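Local atomic coordinates of peptide ABC transporter permease (Staphylococcus hominis, PDB entry 6EXS), a protein that probably carries peptides, among them a thioalcohol-conjugated dipeptide that is a malodour precursor, across the bacterial membrane as a POT-family transporter. Residues Ile103-Pro108 with Gly180-Ala185; Phe292-Leu297 with Leu476-Phe481. All blocks are in the same frame, centred on the assembly; numbering follows the deposited sequence.

Interaction 1 (Ile103-Pro108 with Gly180-Ala185); sequences ICLSLP and GGFLLA. With OLC ((2R)-2,3-dihydroxypropyl (9Z)-octadec-9-enoate), chain K.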
ATOM      1  N   ILE A 103       8.168  17.510  -5.848  1.00 38.84           N
ATOM      2  CA  ILE A 103       8.876  18.789  -5.953  1.00 39.77           C
ATOM      3  C   ILE A 103       8.931  19.458  -4.560  1.00 45.40           C
ATOM      4  O   ILE A 103       9.992  19.954  -4.181  1.00 45.55           O
ATOM      5  CB  ILE A 103       8.324  19.699  -7.099  1.00 43.58           C
ATOM      6  CG1 ILE A 103       8.615  19.058  -8.485  1.00 44.04           C
ATOM      7  CG2 ILE A 103       8.919  21.116  -7.048  1.00 44.83           C
ATOM      8  CD1 ILE A 103       7.707  19.521  -9.639  1.00 49.07           C
ATOM      9  N   CYS A 104       7.826  19.384  -3.769  1.00 42.14           N
ATOM     10  CA  CYS A 104       7.744  19.923  -2.397  1.00 42.58           C
ATOM     11  C   CYS A 104       8.953  19.478  -1.557  1.00 46.87           C
ATOM     12  O   CYS A 104       9.566  20.310  -0.881  1.00 46.66           O
ATOM     13  CB  CYS A 104       6.433  19.524  -1.719  1.00 42.31           C
ATOM     14  SG  CYS A 104       4.957  20.318  -2.400  1.00 46.69           S
ATOM     15  N   LEU A 105       9.289  18.159  -1.619  1.00 42.85           N
ATOM     16  CA  LEU A 105      10.405  17.540  -0.899  1.00 42.03           C
ATOM     17  C   LEU A 105      11.783  17.961  -1.392  1.00 47.33           C
ATOM     18  O   LEU A 105      12.732  17.911  -0.614  1.00 46.90           O
ATOM     19  CB  LEU A 105      10.286  16.010  -0.906  1.00 40.65           C
ATOM     20  CG  LEU A 105       9.319  15.393   0.092  1.00 43.84           C
ATOM     21  CD1 LEU A 105       9.312  13.920  -0.041  1.00 41.97           C
ATOM     22  CD2 LEU A 105       9.656  15.777   1.545  1.00 47.76           C
ATOM     23  N   SER A 106      11.899  18.362  -2.677  1.00 45.31           N
ATOM     24  CA  SER A 106      13.152  18.820  -3.295  1.00 45.84           C
ATOM     25  C   SER A 106      13.550  20.224  -2.851  1.00 51.68           C
ATOM     26  O   SER A 106      14.744  20.517  -2.791  1.00 52.36           O
ATOM     27  CB  SER A 106      13.045  18.797  -4.814  1.00 48.10           C
ATOM     28  OG  SER A 106      12.682  17.495  -5.234  1.00 61.22           O
ATOM     29  N   LEU A 107      12.556  21.101  -2.590  1.00 48.22           N
ATOM     30  CA  LEU A 107      12.766  22.489  -2.183  1.00 49.29           C
ATOM     31  C   LEU A 107      13.157  22.598  -0.686  1.00 52.69           C
ATOM     32  O   LEU A 107      12.877  21.661   0.059  1.00 51.79           O
ATOM     33  CB  LEU A 107      11.526  23.333  -2.530  1.00 50.11           C
ATOM     34  CG  LEU A 107      11.222  23.493  -4.037  1.00 55.02           C
ATOM     35  CD1 LEU A 107       9.734  23.559  -4.295  1.00 55.03           C
ATOM     36  CD2 LEU A 107      11.911  24.702  -4.625  1.00 58.06           C
ATOM     37  N   PRO A 108      13.854  23.665  -0.212  1.00 49.69           N
ATOM     38  CA  PRO A 108      14.232  23.704   1.215  1.00 49.35           C
ATOM     39  C   PRO A 108      13.122  24.318   2.077  1.00 53.30           C
ATOM     40  O   PRO A 108      13.270  25.421   2.610  1.00 53.86           O
ATOM     41  CB  PRO A 108      15.527  24.524   1.206  1.00 51.95           C
ATOM     42  CG  PRO A 108      15.405  25.424  -0.011  1.00 57.42           C
ATOM     43  CD  PRO A 108      14.314  24.884  -0.915  1.00 52.39           C
ATOM     44  N   GLY A 180      18.365  16.096  -3.143  1.00 42.09           N
ATOM     45  CA  GLY A 180      18.867  15.551  -4.398  1.00 41.67           C
ATOM     46  C   GLY A 180      18.221  14.223  -4.742  1.00 44.75           C
ATOM     47  O   GLY A 180      17.947  13.955  -5.916  1.00 44.68           O
ATOM     48  N   GLY A 181      17.982  13.399  -3.716  1.00 40.17           N
ATOM     49  CA  GLY A 181      17.338  12.098  -3.863  1.00 38.98           C
ATOM     50  C   GLY A 181      15.861  12.222  -4.200  1.00 41.61           C
ATOM     51  O   GLY A 181      15.357  11.506  -5.069  1.00 39.50           O
ATOM     52  N   PHE A 182      15.163  13.161  -3.517  1.00 38.23           N
ATOM     53  CA  PHE A 182      13.746  13.461  -3.727  1.00 37.47           C
ATOM     54  C   PHE A 182      13.535  14.129  -5.082  1.00 42.29           C
ATOM     55  O   PHE A 182      12.454  14.010  -5.647  1.00 42.10           O
ATOM     56  CB  PHE A 182      13.182  14.347  -2.594  1.00 39.31           C
ATOM     57  CG  PHE A 182      13.107  13.730  -1.212  1.00 40.06           C
ATOM     58  CD1 PHE A 182      12.501  12.491  -1.014  1.00 41.56           C
ATOM     59  CD2 PHE A 182      13.607  14.404  -0.103  1.00 42.94           C
ATOM     60  CE1 PHE A 182      12.427  11.921   0.264  1.00 42.18           C
ATOM     61  CE2 PHE A 182      13.541  13.829   1.173  1.00 45.68           C
ATOM     62  CZ  PHE A 182      12.932  12.600   1.349  1.00 42.78           C
ATOM     63  N   LEU A 183      14.568  14.830  -5.605  1.00 39.99           N
ATOM     64  CA  LEU A 183      14.538  15.452  -6.929  1.00 40.21           C
ATOM     65  C   LEU A 183      14.636  14.357  -7.997  1.00 43.76           C
ATOM     66  O   LEU A 183      13.934  14.439  -9.003  1.00 43.80           O
ATOM     67  CB  LEU A 183      15.646  16.507  -7.083  1.00 41.35           C
ATOM     68  CG  LEU A 183      15.744  17.261  -8.428  1.00 47.36           C
ATOM     69  CD1 LEU A 183      14.491  18.114  -8.711  1.00 47.72           C
ATOM     70  CD2 LEU A 183      17.002  18.121  -8.472  1.00 49.19           C
ATOM     71  N   LEU A 184      15.464  13.311  -7.750  1.00 39.64           N
ATOM     72  CA  LEU A 184      15.624  12.162  -8.640  1.00 39.71           C
ATOM     73  C   LEU A 184      14.300  11.391  -8.770  1.00 42.63           C
ATOM     74  O   LEU A 184      13.937  11.004  -9.884  1.00 42.90           O
ATOM     75  CB  LEU A 184      16.775  11.250  -8.172  1.00 40.19           C
ATOM     76  CG  LEU A 184      17.241  10.118  -9.115  1.00 46.09           C
ATOM     77  CD1 LEU A 184      17.579  10.638 -10.518  1.00 48.16           C
ATOM     78  CD2 LEU A 184      18.472   9.432  -8.563  1.00 48.06           C
ATOM     79  N   ALA A 185      13.554  11.226  -7.647  1.00 37.37           N
ATOM     80  CA  ALA A 185      12.230  10.599  -7.628  1.00 35.60           C
ATOM     81  C   ALA A 185      11.270  11.494  -8.433  1.00 41.79           C
ATOM     82  O   ALA A 185      10.517  10.972  -9.257  1.00 43.05           O
ATOM     83  CB  ALA A 185      11.733  10.424  -6.199  1.00 35.26           C
TER
HETATM   84  C24 OLC K 510      14.414  28.738  -3.228  1.00 90.11           C
HETATM   85  C5  OLC K 510       5.792  26.115  -5.957  1.00 81.81           C
HETATM   86  C4  OLC K 510       6.538  27.378  -5.565  1.00 82.14           C
HETATM   87  C3  OLC K 510       8.045  27.212  -5.598  1.00 82.49           C
HETATM   88  C2  OLC K 510       8.798  28.482  -5.221  1.00 84.64           C
HETATM   89  C21 OLC K 510      12.344  29.302  -4.528  1.00 90.52           C
HETATM   90  C1  OLC K 510      10.291  28.340  -5.300  1.00 86.44           C
HETATM   91  C22 OLC K 510      12.901  28.751  -3.236  1.00 90.61           C
HETATM   92  O19 OLC K 510      10.875  27.581  -6.032  1.00 85.82           O
HETATM   93  O25 OLC K 510      14.924  28.420  -1.941  1.00 90.05           O
HETATM   94  O23 OLC K 510      12.415  29.540  -2.145  1.00 91.58           O
HETATM   95  O20 OLC K 510      10.901  29.183  -4.455  1.00 88.94           O
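In the N-terminal six-helix bundle of the major facilitator superfamily (MFS) fold, L105 and S106 at the end of helix 74-106 meet F182 and L183 near the start of helix 178-204. The backbones come near: S106 CA is 5.1 Å from L183 CA. L105 makes a CH-pi contact over one face of the F182 ring, its CD1 lying 3.8 Å from the ring centroid and 18° off the normal, displaced toward the rim on the CD1 side. L105 CB stands above the same face but just outside the rim, 3.6 Å from F182 CG, and the leucine thus crosses the ring at a slant. Y42 meets this ring edge-to-face, and M35 and L39 of helix 16-44 pack on L105. H179, just before G180, is hydrogen-bonded through ND1 to L105 O. S106 has OG beside its backbone N (chi1 -56°), a turn that returns the hydroxyl to H102 O of its own helix in a hydrogen bond. Beyond the helix, O19, the ester carbonyl oxygen of a bound monoolein, lies 3.4 Å from L107 CD2. Toward L183 the serine makes only van der Waals contact: S106 OG is 3.3 Å from L183 N, too poorly angled for a hydrogen bond, and 3.2 Å from L183 CA.

Interaction 2 (Phe292-Leu297 with Leu476-Phe481); sequences FILGML and LIILVF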
ATOM      1  N   PHE A 292     -10.934 -10.621   6.753  1.00 50.65           N
ATOM      2  CA  PHE A 292     -10.613  -9.205   6.956  1.00 50.00           C
ATOM      3  C   PHE A 292      -9.650  -9.044   8.155  1.00 53.08           C
ATOM      4  O   PHE A 292      -8.663  -8.313   8.040  1.00 51.04           O
ATOM      5  CB  PHE A 292     -11.879  -8.327   7.133  1.00 52.79           C
ATOM      6  CG  PHE A 292     -11.552  -6.849   7.192  1.00 53.90           C
ATOM      7  CD1 PHE A 292     -11.197  -6.244   8.396  1.00 56.95           C
ATOM      8  CD2 PHE A 292     -11.540  -6.076   6.035  1.00 55.16           C
ATOM      9  CE1 PHE A 292     -10.818  -4.899   8.437  1.00 57.26           C
ATOM     10  CE2 PHE A 292     -11.162  -4.730   6.079  1.00 57.34           C
ATOM     11  CZ  PHE A 292     -10.797  -4.154   7.276  1.00 55.64           C
ATOM     12  N   ILE A 293      -9.948  -9.727   9.287  1.00 50.78           N
ATOM     13  CA  ILE A 293      -9.130  -9.747  10.507  1.00 51.09           C
ATOM     14  C   ILE A 293      -7.753 -10.355  10.164  1.00 55.69           C
ATOM     15  O   ILE A 293      -6.738  -9.710  10.427  1.00 55.74           O
ATOM     16  CB  ILE A 293      -9.831 -10.483  11.700  1.00 55.45           C
ATOM     17  CG1 ILE A 293     -11.320 -10.061  11.888  1.00 56.83           C
ATOM     18  CG2 ILE A 293      -9.041 -10.345  13.012  1.00 55.93           C
ATOM     19  CD1 ILE A 293     -11.633  -8.538  12.208  1.00 61.46           C
ATOM     20  N   LEU A 294      -7.725 -11.552   9.527  1.00 51.98           N
ATOM     21  CA  LEU A 294      -6.488 -12.221   9.119  1.00 51.39           C
ATOM     22  C   LEU A 294      -5.634 -11.335   8.214  1.00 55.81           C
ATOM     23  O   LEU A 294      -4.416 -11.244   8.432  1.00 55.78           O
ATOM     24  CB  LEU A 294      -6.753 -13.589   8.455  1.00 51.76           C
ATOM     25  CG  LEU A 294      -7.252 -14.746   9.354  1.00 57.48           C
ATOM     26  CD1 LEU A 294      -7.407 -16.021   8.553  1.00 57.80           C
ATOM     27  CD2 LEU A 294      -6.319 -15.016  10.521  1.00 59.04           C
ATOM     28  N   GLY A 295      -6.287 -10.656   7.255  1.00 51.54           N
ATOM     29  CA  GLY A 295      -5.657  -9.716   6.325  1.00 49.42           C
ATOM     30  C   GLY A 295      -5.080  -8.492   7.019  1.00 50.86           C
ATOM     31  O   GLY A 295      -3.970  -8.064   6.704  1.00 49.56           O
ATOM     32  N   MET A 296      -5.824  -7.943   7.992  1.00 46.51           N
ATOM     33  CA  MET A 296      -5.428  -6.783   8.786  1.00 46.09           C
ATOM     34  C   MET A 296      -4.188  -7.109   9.642  1.00 49.01           C
ATOM     35  O   MET A 296      -3.236  -6.322   9.650  1.00 48.10           O
ATOM     36  CB  MET A 296      -6.603  -6.320   9.665  1.00 49.60           C
ATOM     37  CG  MET A 296      -6.597  -4.846   9.949  1.00 53.76           C
ATOM     38  SD  MET A 296      -8.127  -4.245  10.712  1.00 60.04           S
ATOM     39  CE  MET A 296      -7.962  -4.935  12.370  1.00 58.08           C
ATOM     40  N   LEU A 297      -4.197  -8.288  10.328  1.00 44.10           N
ATOM     41  CA  LEU A 297      -3.102  -8.787  11.162  1.00 43.02           C
ATOM     42  C   LEU A 297      -1.838  -8.995  10.325  1.00 45.31           C
ATOM     43  O   LEU A 297      -0.733  -8.757  10.823  1.00 45.16           O
ATOM     44  CB  LEU A 297      -3.472 -10.110  11.866  1.00 43.81           C
ATOM     45  CG  LEU A 297      -4.517 -10.104  12.987  1.00 48.73           C
ATOM     46  CD1 LEU A 297      -4.995 -11.501  13.252  1.00 48.88           C
ATOM     47  CD2 LEU A 297      -3.968  -9.481  14.282  1.00 52.04           C
ATOM     48  N   LEU A 476      -4.915 -18.865  15.108  1.00 55.97           N
ATOM     49  CA  LEU A 476      -5.235 -20.219  15.564  1.00 57.80           C
ATOM     50  C   LEU A 476      -6.712 -20.368  15.962  1.00 64.81           C
ATOM     51  O   LEU A 476      -7.295 -21.429  15.719  1.00 66.14           O
ATOM     52  CB  LEU A 476      -4.306 -20.692  16.692  1.00 58.72           C
ATOM     53  CG  LEU A 476      -2.859 -21.006  16.308  1.00 62.55           C
ATOM     54  CD1 LEU A 476      -1.995 -21.130  17.546  1.00 63.62           C
ATOM     55  CD2 LEU A 476      -2.758 -22.273  15.463  1.00 65.28           C
ATOM     56  N   ILE A 477      -7.324 -19.295  16.527  1.00 61.63           N
ATOM     57  CA  ILE A 477      -8.739 -19.281  16.926  1.00 62.48           C
ATOM     58  C   ILE A 477      -9.642 -19.293  15.669  1.00 67.72           C
ATOM     59  O   ILE A 477     -10.602 -20.060  15.632  1.00 68.68           O
ATOM     60  CB  ILE A 477      -9.069 -18.140  17.943  1.00 65.24           C
ATOM     61  CG1 ILE A 477      -8.268 -18.316  19.254  1.00 65.90           C
ATOM     62  CG2 ILE A 477     -10.577 -18.071  18.251  1.00 66.75           C
ATOM     63  CD1 ILE A 477      -7.986 -17.043  20.008  1.00 69.55           C
ATOM     64  N   ILE A 478      -9.299 -18.495  14.635  1.00 63.39           N
ATOM     65  CA  ILE A 478     -10.048 -18.433  13.372  1.00 62.79           C
ATOM     66  C   ILE A 478      -9.866 -19.732  12.553  1.00 70.27           C
ATOM     67  O   ILE A 478     -10.860 -20.262  12.045  1.00 71.20           O
ATOM     68  CB  ILE A 478      -9.706 -17.131  12.576  1.00 63.53           C
ATOM     69  CG1 ILE A 478     -10.271 -15.887  13.299  1.00 63.56           C
ATOM     70  CG2 ILE A 478     -10.186 -17.186  11.106  1.00 63.24           C
ATOM     71  CD1 ILE A 478      -9.697 -14.531  12.877  1.00 67.29           C
ATOM     72  N   LEU A 479      -8.609 -20.241  12.445  1.00 68.15           N
ATOM     73  CA  LEU A 479      -8.211 -21.449  11.698  1.00 68.94           C
ATOM     74  C   LEU A 479      -9.090 -22.675  11.965  1.00 78.90           C
ATOM     75  O   LEU A 479      -9.383 -23.410  11.022  1.00 79.11           O
ATOM     76  CB  LEU A 479      -6.722 -21.783  11.941  1.00 68.37           C
ATOM     77  CG  LEU A 479      -6.057 -22.946  11.168  1.00 72.78           C
ATOM     78  CD1 LEU A 479      -6.300 -22.859   9.662  1.00 71.84           C
ATOM     79  CD2 LEU A 479      -4.562 -22.995  11.442  1.00 73.56           C
ATOM     80  N   VAL A 480      -9.529 -22.886  13.224  1.00 79.48           N
ATOM     81  CA  VAL A 480     -10.379 -24.039  13.572  1.00 82.30           C
ATOM     82  C   VAL A 480     -11.809 -23.929  12.951  1.00 89.27           C
ATOM     83  O   VAL A 480     -12.508 -24.944  12.858  1.00 90.99           O
ATOM     84  CB  VAL A 480     -10.413 -24.355  15.097  1.00 87.60           C
ATOM     85  CG1 VAL A 480      -9.004 -24.577  15.652  1.00 87.02           C
ATOM     86  CG2 VAL A 480     -11.154 -23.283  15.891  1.00 87.62           C
ATOM     87  N   PHE A 481     -12.213 -22.711  12.507  1.00 85.36           N
ATOM     88  CA  PHE A 481     -13.516 -22.437  11.883  1.00 85.71           C
ATOM     89  C   PHE A 481     -13.439 -22.352  10.350  1.00 88.97           C
ATOM     90  O   PHE A 481     -14.456 -22.086   9.703  1.00 88.12           O
ATOM     91  CB  PHE A 481     -14.151 -21.166  12.476  1.00 87.45           C
ATOM     92  CG  PHE A 481     -14.425 -21.254  13.958  1.00 90.82           C
ATOM     93  CD1 PHE A 481     -15.543 -21.926  14.438  1.00 96.15           C
ATOM     94  CD2 PHE A 481     -13.567 -20.662  14.875  1.00 92.83           C
ATOM     95  CE1 PHE A 481     -15.791 -22.011  15.812  1.00 98.89           C
ATOM     96  CE2 PHE A 481     -13.812 -20.748  16.248  1.00 97.32           C
ATOM     97  CZ  PHE A 481     -14.924 -21.420  16.707  1.00 97.64           C
TER
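I478 packs against L294 and I293 in an apolar helix-helix contact of the C-terminal six-helix bundle of the MFS fold, between helix 279-302 and the end of helix 460-479. The backbones stay well separated, with L294 CA 8.3 Å from I478 CA, so side chains alone bridge the gap. The firmer part is the pair L294 and I478, whose side chains run antiparallel alongside each other, each methyl of the leucine meeting one of the isoleucine. I478 CG2 rests 3.9 Å from L294 CD1, while the extended arm of the isoleucine (chi2 163°) carries its CD1 to 4.1 Å from L294 CD2. L294 is buried, with F368 and S369 of helix 364-389 also packed on it. Its carbonyl oxygen accepts a hydrogen bond from T372 OG1, a separate tie to that helix. The looser side is at I293, which is partly exposed. Its CB and CG2 both face I478, while the CG1-CD1 arm turns away (chi1 -46°) and the delta methyl points away from I478. I474, one turn before I478, also packs on I293. The touch between the two isoleucines is marginal: I478 CD1 sits 4.2 Å from both CB and CG2 of I293.

In the fold
Interaction 1 belongs to the N-terminal six-helix bundle and interaction 2 to the C-terminal one; they lie on opposite sides of the chain's centre, about 41 Å apart between centres, and share no helix. Both are partly buried. In interaction 1 L105 and F182 are buried while L183 lies on the surface; in interaction 2 L294 is buried while I293 and I478 are partly exposed. Interaction 1 is the more intimate, burying 231 Å² against 132 Å², and mixes an aromatic face, a leucine and a serine hydroxyl beside a bound lipid. Interaction 2 is wholly aliphatic. Neither segment pair includes a ligand-pocket residue, although helix 279-302 carries Q302, and helix 16-44 beside interaction 1 carries Y33, both lining it.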